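Local coordinates for protein EccC5 (Mycobacterium xenopi RIVM700367, PDB 7B9F) that probably serves as the FtsK/SpoIIIE-family ATPase that powers protein export through the membrane complex of the mycobacterial ESX-5 type VII secretion system, at residues Asn128-His133 / Tyr207-Met212; Met169-Val174 / Pro378-Thr383. One frame throughout, in Å; residues are numbered along the deposited sequence.

Interaction 1 (Asn128-His133 / Tyr207-Met212); sequences NYRWFH and YNLPKM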
loop_
_atom_site.group_PDB
_atom_site.type_symbol
_atom_site.label_atom_id
_atom_site.label_comp_id
_atom_site.label_asym_id
_atom_site.label_seq_id
_atom_site.Cartn_x
_atom_site.Cartn_y
_atom_site.Cartn_z
ATOM N N ASN C 128 -1.784 -15.137 -27.290
ATOM C CA ASN C 128 -1.091 -15.775 -28.401
ATOM C C ASN C 128 0.177 -15.016 -28.773
ATOM O O ASN C 128 1.267 -15.594 -28.807
ATOM C CB ASN C 128 -2.014 -15.881 -29.603
ATOM C CG ASN C 128 -1.325 -16.475 -30.790
ATOM O OD1 ASN C 128 -0.960 -17.641 -30.781
ATOM N ND2 ASN C 128 -1.132 -15.676 -31.824
ATOM N N TYR C 129 0.063 -13.709 -29.007
ATOM C CA TYR C 129 1.240 -12.942 -29.415
ATOM C C TYR C 129 2.317 -12.931 -28.343
ATOM O O TYR C 129 3.500 -13.112 -28.649
ATOM C CB TYR C 129 0.860 -11.514 -29.784
ATOM C CG TYR C 129 0.265 -11.398 -31.151
ATOM C CD1 TYR C 129 0.393 -12.426 -32.060
ATOM C CD2 TYR C 129 -0.402 -10.258 -31.541
ATOM C CE1 TYR C 129 -0.141 -12.333 -33.308
ATOM C CE2 TYR C 129 -0.939 -10.154 -32.794
ATOM C CZ TYR C 129 -0.805 -11.194 -33.673
ATOM O OH TYR C 129 -1.338 -11.103 -34.932
ATOM N N ARG C 130 1.940 -12.752 -27.081
ATOM C CA ARG C 130 2.988 -12.684 -26.075
ATOM C C ARG C 130 3.520 -14.058 -25.709
ATOM O O ARG C 130 4.585 -14.150 -25.097
ATOM C CB ARG C 130 2.503 -11.942 -24.845
ATOM C CG ARG C 130 2.280 -10.508 -25.177
ATOM C CD ARG C 130 2.068 -9.651 -23.974
ATOM N NE ARG C 130 2.354 -8.281 -24.341
ATOM C CZ ARG C 130 1.415 -7.417 -24.688
ATOM N NH1 ARG C 130 0.146 -7.782 -24.672
ATOM N NH2 ARG C 130 1.737 -6.188 -25.037
ATOM N N TRP C 131 2.816 -15.126 -26.071
ATOM C CA TRP C 131 3.470 -16.420 -26.142
ATOM C C TRP C 131 4.547 -16.403 -27.205
ATOM O O TRP C 131 5.675 -16.843 -26.973
ATOM C CB TRP C 131 2.446 -17.509 -26.441
ATOM C CG TRP C 131 3.022 -18.876 -26.559
ATOM C CD1 TRP C 131 3.480 -19.474 -27.690
ATOM C CD2 TRP C 131 3.206 -19.818 -25.507
ATOM N NE1 TRP C 131 3.935 -20.733 -27.409
ATOM C CE2 TRP C 131 3.776 -20.967 -26.071
ATOM C CE3 TRP C 131 2.941 -19.801 -24.139
ATOM C CZ2 TRP C 131 4.091 -22.084 -25.319
ATOM C CZ3 TRP C 131 3.251 -20.908 -23.395
ATOM C CH2 TRP C 131 3.818 -22.035 -23.985
ATOM N N PHE C 132 4.219 -15.884 -28.377
ATOM C CA PHE C 132 5.132 -16.060 -29.492
ATOM C C PHE C 132 6.212 -14.987 -29.526
ATOM O O PHE C 132 7.257 -15.191 -30.147
ATOM C CB PHE C 132 4.330 -16.089 -30.785
ATOM C CG PHE C 132 3.685 -17.415 -31.052
ATOM C CD1 PHE C 132 2.472 -17.731 -30.498
ATOM C CD2 PHE C 132 4.298 -18.352 -31.809
ATOM C CE1 PHE C 132 1.883 -18.949 -30.727
ATOM C CE2 PHE C 132 3.714 -19.575 -32.041
ATOM C CZ PHE C 132 2.508 -19.868 -31.500
ATOM N N HIS C 133 5.985 -13.847 -28.872
ATOM C CA HIS C 133 6.905 -12.710 -28.922
ATOM C C HIS C 133 7.005 -12.041 -27.562
ATOM O O HIS C 133 6.266 -11.097 -27.267
ATOM C CB HIS C 133 6.454 -11.690 -29.961
ATOM C CG HIS C 133 6.446 -12.216 -31.355
ATOM N ND1 HIS C 133 7.591 -12.633 -31.991
ATOM C CD2 HIS C 133 5.437 -12.399 -32.232
ATOM C CE1 HIS C 133 7.288 -13.045 -33.207
ATOM N NE2 HIS C 133 5.986 -12.916 -33.378
ATOM N N TYR C 207 -5.149 -2.511 -28.141
ATOM C CA TYR C 207 -4.100 -1.598 -27.734
ATOM C C TYR C 207 -3.039 -2.358 -26.953
ATOM O O TYR C 207 -3.356 -3.297 -26.218
ATOM C CB TYR C 207 -4.666 -0.477 -26.876
ATOM C CG TYR C 207 -5.313 0.603 -27.689
ATOM C CD1 TYR C 207 -4.623 1.732 -28.057
ATOM C CD2 TYR C 207 -6.653 0.527 -28.011
ATOM C CE1 TYR C 207 -5.226 2.723 -28.788
ATOM C CE2 TYR C 207 -7.267 1.519 -28.724
ATOM C CZ TYR C 207 -6.547 2.613 -29.113
ATOM O OH TYR C 207 -7.159 3.608 -29.831
ATOM N N ASN C 208 -1.783 -1.946 -27.126
ATOM C CA ASN C 208 -0.619 -2.494 -26.427
ATOM C C ASN C 208 -0.469 -3.987 -26.719
ATOM O O ASN C 208 -0.484 -4.831 -25.828
ATOM C CB ASN C 208 -0.706 -2.215 -24.921
ATOM C CG ASN C 208 0.593 -2.489 -24.184
ATOM O OD1 ASN C 208 1.480 -3.178 -24.669
ATOM N ND2 ASN C 208 0.706 -1.927 -22.996
ATOM N N LEU C 209 -0.358 -4.294 -27.981
ATOM C CA LEU C 209 0.060 -5.608 -28.411
ATOM C C LEU C 209 1.393 -5.511 -29.134
ATOM O O LEU C 209 1.736 -4.442 -29.645
ATOM C CB LEU C 209 -0.975 -6.255 -29.333
ATOM C CG LEU C 209 -2.249 -6.707 -28.649
ATOM C CD1 LEU C 209 -3.009 -7.556 -29.605
ATOM C CD2 LEU C 209 -1.918 -7.491 -27.419
ATOM N N PRO C 210 2.187 -6.582 -29.152
ATOM C CA PRO C 210 3.482 -6.528 -29.831
ATOM C C PRO C 210 3.350 -6.222 -31.308
ATOM O O PRO C 210 2.514 -6.791 -32.006
ATOM C CB PRO C 210 4.045 -7.930 -29.611
ATOM C CG PRO C 210 3.426 -8.366 -28.379
ATOM C CD PRO C 210 2.044 -7.834 -28.397
ATOM N N LYS C 211 4.193 -5.316 -31.779
ATOM C CA LYS C 211 4.279 -4.995 -33.189
ATOM C C LYS C 211 5.523 -5.654 -33.739
ATOM O O LYS C 211 6.576 -5.639 -33.104
ATOM C CB LYS C 211 4.334 -3.497 -33.423
ATOM C CG LYS C 211 3.100 -2.809 -32.951
ATOM C CD LYS C 211 1.911 -3.273 -33.743
ATOM C CE LYS C 211 1.956 -2.752 -35.152
ATOM N NZ LYS C 211 0.744 -3.149 -35.905
ATOM N N MET C 212 5.394 -6.251 -34.904
ATOM C CA MET C 212 6.429 -7.113 -35.418
ATOM C C MET C 212 6.885 -6.634 -36.785
ATOM O O MET C 212 6.207 -5.856 -37.453
ATOM C CB MET C 212 5.929 -8.546 -35.495
ATOM C CG MET C 212 5.925 -9.275 -34.183
ATOM S SD MET C 212 4.366 -9.086 -33.324
ATOM C CE MET C 212 3.270 -9.879 -34.491
#
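Tyr-129, in the last turn of its helix, reaches over Pro-210 with CB, 4.1 Å from the proline CD, and lays one face of its ring over the methyl CE of Met-212. The sulfur SD of Met-212 stands 5.2 Å from the Tyr-129 ring centroid and close to the ring normal, a Met-aromatic contact at some distance. Arg-130 extends from CG to NE and reaches the corner of the chain at Asn-208, just ahead of strand 209-212. There NH2 of Arg-130 donates a nearly straight bond (163°) to the backbone O of Asn-208, 2.7 Å away; the oxygen lies in the guanidinium plane, while NH2 comes from above the carbonyl plane. NH1 adds a weak bond to the same oxygen, and CD of Pro-210 lies 3.7 Å above the Arg-130 guanidinium face. Asp-126, one turn back, and an acidic side chain of another protein also pair with this arginine. His-133, the first residue off the helix, receives CG of Met-212 over one ring face in a CH-pi contact, 3.9 Å from the centroid, while its NE2 bonds to Asn-159. The axes of helix 128-132 and strand 209-212 make an angle of 57°; helix 97-132 thus packs by its C-terminal end on strand 209-214, outermost within this chain, which pairs antiparallel with strand 162-170.

Interaction 2 (Met169-Val174 / Pro378-Thr383); sequences MTRPEV and PRDRDT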
loop_
_atom_site.group_PDB
_atom_site.type_symbol
_atom_site.label_atom_id
_atom_site.label_comp_id
_atom_site.label_asym_id
_atom_site.label_seq_id
_atom_site.Cartn_x
_atom_site.Cartn_y
_atom_site.Cartn_z
ATOM N N MET C 169 -0.767 -0.745 -31.729
ATOM C CA MET C 169 -2.121 -1.138 -32.084
ATOM C C MET C 169 -2.117 -2.238 -33.130
ATOM O O MET C 169 -1.185 -2.356 -33.925
ATOM C CB MET C 169 -2.891 0.045 -32.651
ATOM C CG MET C 169 -3.152 1.132 -31.681
ATOM S SD MET C 169 -4.112 2.450 -32.427
ATOM C CE MET C 169 -2.867 3.207 -33.457
ATOM N N THR C 170 -3.189 -3.022 -33.147
ATOM C CA THR C 170 -3.433 -3.938 -34.251
ATOM C C THR C 170 -4.924 -4.220 -34.323
ATOM O O THR C 170 -5.644 -4.061 -33.337
ATOM C CB THR C 170 -2.644 -5.240 -34.104
ATOM O OG1 THR C 170 -2.798 -6.023 -35.292
ATOM C CG2 THR C 170 -3.131 -6.032 -32.931
ATOM N N ARG C 171 -5.381 -4.607 -35.502
ATOM C CA ARG C 171 -6.804 -4.873 -35.613
ATOM C C ARG C 171 -7.123 -6.243 -35.020
ATOM O O ARG C 171 -6.311 -7.163 -35.115
ATOM C CB ARG C 171 -7.261 -4.794 -37.070
ATOM C CG ARG C 171 -6.700 -5.848 -37.981
ATOM C CD ARG C 171 -7.344 -5.777 -39.345
ATOM N NE ARG C 171 -6.672 -6.640 -40.308
ATOM C CZ ARG C 171 -6.881 -7.947 -40.412
ATOM N NH1 ARG C 171 -7.750 -8.553 -39.619
ATOM N NH2 ARG C 171 -6.220 -8.650 -41.319
ATOM N N PRO C 172 -8.268 -6.398 -34.377
ATOM C CA PRO C 172 -8.573 -7.640 -33.673
ATOM C C PRO C 172 -8.974 -8.739 -34.645
ATOM O O PRO C 172 -9.011 -8.555 -35.854
ATOM C CB PRO C 172 -9.739 -7.244 -32.776
ATOM C CG PRO C 172 -10.437 -6.235 -33.555
ATOM C CD PRO C 172 -9.366 -5.435 -34.237
ATOM N N GLU C 173 -9.273 -9.904 -34.078
ATOM C CA GLU C 173 -9.725 -11.028 -34.876
ATOM C C GLU C 173 -11.217 -10.989 -35.155
ATOM O O GLU C 173 -11.669 -11.658 -36.087
ATOM C CB GLU C 173 -9.372 -12.336 -34.174
ATOM C CG GLU C 173 -7.889 -12.696 -34.170
ATOM C CD GLU C 173 -7.357 -13.242 -35.491
ATOM O OE1 GLU C 173 -6.517 -14.165 -35.435
ATOM O OE2 GLU C 173 -7.748 -12.772 -36.580
ATOM N N VAL C 174 -11.987 -10.231 -34.386
ATOM C CA VAL C 174 -13.395 -10.039 -34.696
ATOM C C VAL C 174 -13.512 -9.022 -35.820
ATOM O O VAL C 174 -12.823 -7.996 -35.827
ATOM C CB VAL C 174 -14.185 -9.612 -33.450
ATOM C CG1 VAL C 174 -14.217 -10.738 -32.456
ATOM C CG2 VAL C 174 -13.569 -8.402 -32.797
ATOM N N PRO C 378 1.710 1.750 -42.634
ATOM C CA PRO C 378 0.992 0.617 -42.055
ATOM C C PRO C 378 1.021 -0.593 -42.970
ATOM O O PRO C 378 1.067 -0.474 -44.193
ATOM C CB PRO C 378 -0.430 1.151 -41.892
ATOM C CG PRO C 378 -0.260 2.608 -41.791
ATOM C CD PRO C 378 0.869 2.949 -42.702
ATOM N N ARG C 379 0.998 -1.767 -42.356
ATOM C CA ARG C 379 1.064 -3.023 -43.077
ATOM C C ARG C 379 -0.084 -3.913 -42.642
ATOM O O ARG C 379 -0.627 -3.757 -41.548
ATOM C CB ARG C 379 2.386 -3.735 -42.834
ATOM C CG ARG C 379 3.562 -3.055 -43.479
ATOM C CD ARG C 379 4.844 -3.791 -43.200
ATOM N NE ARG C 379 5.926 -3.263 -44.012
ATOM C CZ ARG C 379 6.284 -3.778 -45.179
ATOM N NH1 ARG C 379 5.647 -4.830 -45.657
ATOM N NH2 ARG C 379 7.272 -3.239 -45.867
ATOM N N ASP C 380 -0.462 -4.833 -43.517
ATOM C CA ASP C 380 -1.512 -5.781 -43.183
ATOM C C ASP C 380 -1.034 -6.718 -42.087
ATOM O O ASP C 380 0.135 -7.105 -42.048
ATOM C CB ASP C 380 -1.917 -6.578 -44.414
ATOM C CG ASP C 380 -2.881 -7.695 -44.092
ATOM O OD1 ASP C 380 -3.742 -7.507 -43.206
ATOM O OD2 ASP C 380 -2.769 -8.769 -44.713
ATOM N N ARG C 381 -1.945 -7.070 -41.182
ATOM C CA ARG C 381 -1.584 -7.939 -40.073
ATOM C C ARG C 381 -1.267 -9.352 -40.539
ATOM O O ARG C 381 -0.409 -10.016 -39.950
ATOM C CB ARG C 381 -2.709 -7.955 -39.045
ATOM C CG ARG C 381 -2.413 -8.735 -37.793
ATOM C CD ARG C 381 -3.699 -9.073 -37.093
ATOM N NE ARG C 381 -4.471 -10.016 -37.885
ATOM C CZ ARG C 381 -5.690 -10.424 -37.569
ATOM N NH1 ARG C 381 -6.276 -9.968 -36.477
ATOM N NH2 ARG C 381 -6.322 -11.284 -38.349
ATOM N N ASP C 382 -1.922 -9.825 -41.594
ATOM C CA ASP C 382 -1.729 -11.211 -41.997
ATOM C C ASP C 382 -0.672 -11.387 -43.079
ATOM O O ASP C 382 0.107 -12.341 -43.024
ATOM C CB ASP C 382 -3.049 -11.807 -42.479
ATOM C CG ASP C 382 -4.111 -11.796 -41.408
ATOM O OD1 ASP C 382 -3.747 -11.787 -40.215
ATOM O OD2 ASP C 382 -5.310 -11.805 -41.757
ATOM N N THR C 383 -0.623 -10.496 -44.064
ATOM C CA THR C 383 0.220 -10.700 -45.232
ATOM C C THR C 383 1.425 -9.780 -45.289
ATOM O O THR C 383 2.217 -9.891 -46.227
ATOM C CB THR C 383 -0.601 -10.518 -46.505
ATOM O OG1 THR C 383 -1.016 -9.152 -46.601
ATOM C CG2 THR C 383 -1.820 -11.407 -46.471
#
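Arg-381 and Arg-171 meet with their side chains at about a right angle and their guanidinium planes 41° apart, NH1 of Arg-171 lying over one face of the Arg-381 group, 3.3 Å from its NH2. This approach of like charges is set among three carboxylates that probably offset it. Arg-171 directs NH2 between two aspartates, with weak salt-bridging bonds to OD1 of Asp-380 and OD2 of Asp-382. The Asp-380 carboxylate is almost coplanar with the guanidinium, whereas that of Asp-382 stands 80° to it. Arg-171, Glu-173, Asp-380, Arg-381 and Asp-382 make up a salt-bridge network joining the loop that follows strand 162-170 to the loop between strands 373-376 and 392-397. In the latter loop Asp-380 forms an Asx motif: its OD2 takes the backbone N of Thr-383 at 2.8 Å and also accepts from the Thr-383 hydroxyl. Arg-381 leaves its backbone with CG anti to N and bends at chi3 (68°), which brings NE and NH2 side-on to OD1 of Asp-382, 3.0 Å from NE. NH2 of Arg-381 also reaches OE2 of Glu-173 at 2.7 Å, a salt bridge whose hydrogen bond is bent and weak, between nearly perpendicular planes. From the same guanidinium, NH1 makes a weak bond to the backbone O of Arg-171. Nearer the backbone, the Thr-170 side chain crosses that of Arg-381 at about a right angle, with OG1 3.7 Å from CD of Arg-381.

Overall arrangement
From the N terminus, the last turn of helix 97-132 carries the first half of interaction 1, and the chain then enters strand 162-170, whose end opens interaction 2. Helix 190-202 follows before the chain returns on strand 209-214 and closes the loop of interaction 1 after 73 intervening residues. Interaction 2 closes much later, after 203 residues, so the two loops cross. Their centres lie about 12 Å apart. Tyr-129 OH packs on CD of Arg-381, Leu-209 on Thr-170, and Lys-211 NZ probably hydrogen-bonds to the backbone O of Met-169. Helix 97-132, neighbouring strands 209-214 and 162-170, and the loop before strand 392-397 are thereby tied together at one end of the mixed sheet.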